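Local coordinates for putative periplasmic protein (Bacteroides vulgatus ATCC 8482, PDB 3DUE) that is of unknown function but, as a periplasmic protein of the PepSY-like, beta-lactamase-inhibitor-like family, may act as an inhibitor, at residues Val65-Lys68 against Tyr69-Val72. Residues are numbered along the deposited sequence; the frame is centred on the assembly and turned at random.
Sequences VNCK and YSAV. With CAC (cacodylate ion), chain B.
V65, near the end of strand 62-66, meets V72 through one methyl of each, CG1 to CG1 at 4.0 Å, the two side chains crossing at a slant. V65 on I97 and V72 on M94 and I97 carry the pair onto strand 94-99. N66, the last strand residue, reaches forward: its OD1 takes weak hydrogen bonds from N and NZ of K68, while its ND2 bonds to E64. At C67 the chain reverses in a type I beta turn that runs to S70 and leads from strand 62-66 toward helix 79-88; the strand itself pairs with strands 53-56 and 94-99 in the nine-strand antiparallel sheet of this PepSY-like family protein. The turn is closed by S70 N bonding to C67 O at 3.0 Å. C67 CB presses on the returning backbone, 3.3 Å from A71 O, while D52 takes part in hydrogen bonds at the turn, OD1 from Y69 N and OD2 with S70 OG. K68 runs alongside Y69, its CG over one ring face in a CH-pi contact, 3.7 Å from the centroid. Bends at chi3 and chi4 (80° and 67°) curl the lysine chain so that NZ reaches O1 of a cacodylate, probably from the crystallisation liquor, at 2.7 Å; Y69 OH donates to this same O1 at 2.5 Å, with the oxygen in the ring plane at its edge.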
loop_
_atom_site.group_PDB
_atom_site.type_symbol
_atom_site.label_atom_id
_atom_site.label_comp_id
_atom_site.label_asym_id
_atom_site.label_seq_id
_atom_site.Cartn_x
_atom_site.Cartn_y
_atom_site.Cartn_z
ATOM N N VAL A 65 0.798 -0.145 0.115
ATOM C CA VAL A 65 0.905 -1.473 0.722
ATOM C C VAL A 65 2.307 -1.932 0.311
ATOM O O VAL A 65 2.529 -2.377 -0.796
ATOM C CB VAL A 65 -0.193 -2.439 0.273
ATOM C CG1 VAL A 65 -0.017 -3.820 0.921
ATOM C CG2 VAL A 65 -1.536 -1.853 0.608
ATOM N N ASN A 66 3.259 -1.737 1.212
ATOM C CA ASN A 66 4.667 -2.015 0.950
ATOM C C ASN A 66 5.093 -3.257 1.715
ATOM O O ASN A 66 5.494 -3.194 2.919
ATOM C CB ASN A 66 5.458 -0.771 1.340
ATOM C CG ASN A 66 6.887 -0.844 1.027
ATOM O OD1 ASN A 66 7.495 -1.940 0.909
ATOM N ND2 ASN A 66 7.493 0.333 0.915
ATOM N N CYS A 67 4.973 -4.397 1.020
ATOM C CA CYS A 67 5.302 -5.706 1.579
ATOM C C CYS A 67 6.636 -6.236 1.061
ATOM O O CYS A 67 6.742 -7.367 0.632
ATOM C CB CYS A 67 4.130 -6.686 1.333
ATOM S SG CYS A 67 2.692 -6.198 2.247
ATOM N N LYS A 68 7.664 -5.382 1.087
ATOM C CA LYS A 68 8.982 -5.759 0.546
ATOM C C LYS A 68 9.646 -6.914 1.308
ATOM O O LYS A 68 10.592 -7.499 0.816
ATOM C CB LYS A 68 9.920 -4.531 0.493
ATOM C CG LYS A 68 10.462 -4.111 1.855
ATOM C CD LYS A 68 11.533 -2.989 1.760
ATOM C CE LYS A 68 10.966 -1.618 1.585
ATOM N NZ LYS A 68 10.240 -1.200 2.790
ATOM N N TYR A 69 9.142 -7.236 2.508
ATOM C CA TYR A 69 9.681 -8.327 3.315
ATOM C C TYR A 69 8.834 -9.577 3.196
ATOM O O TYR A 69 9.129 -10.572 3.838
ATOM C CB TYR A 69 9.818 -7.908 4.786
ATOM C CG TYR A 69 10.652 -6.670 4.961
ATOM C CD1 TYR A 69 12.028 -6.738 4.986
ATOM C CD2 TYR A 69 10.051 -5.438 5.112
ATOM C CE1 TYR A 69 12.800 -5.587 5.149
ATOM C CE2 TYR A 69 10.803 -4.300 5.265
ATOM C CZ TYR A 69 12.176 -4.372 5.286
ATOM O OH TYR A 69 12.949 -3.219 5.418
ATOM N N SER A 70 7.763 -9.516 2.412
ATOM C CA SER A 70 6.921 -10.706 2.166
ATOM C C SER A 70 6.364 -10.545 0.721
ATOM O O SER A 70 7.128 -10.636 -0.224
ATOM C CB SER A 70 5.866 -10.877 3.273
ATOM O OG SER A 70 4.936 -9.798 3.371
ATOM N N ALA A 71 5.074 -10.286 0.557
ATOM C CA ALA A 71 4.458 -10.017 -0.747
ATOM C C ALA A 71 3.152 -9.329 -0.439
ATOM O O ALA A 71 2.621 -9.502 0.682
ATOM C CB ALA A 71 4.220 -11.332 -1.548
ATOM N N VAL A 72 2.643 -8.541 -1.383
ATOM C CA VAL A 72 1.328 -7.873 -1.252
ATOM C C VAL A 72 0.256 -8.958 -1.296
ATOM O O VAL A 72 0.292 -9.788 -2.183
ATOM C CB VAL A 72 1.080 -6.901 -2.395
ATOM C CG1 VAL A 72 -0.322 -6.217 -2.319
ATOM C CG2 VAL A 72 2.198 -5.806 -2.375
HETATM AS AS CAC B . 11.045 -0.161 6.483
HETATM O O1 CAC B . 11.610 -1.101 5.113
HETATM O O2 CAC B . 9.347 0.221 6.248
HETATM C C1 CAC B . 11.173 -1.140 8.193
HETATM C C2 CAC B . 12.052 1.509 6.503
#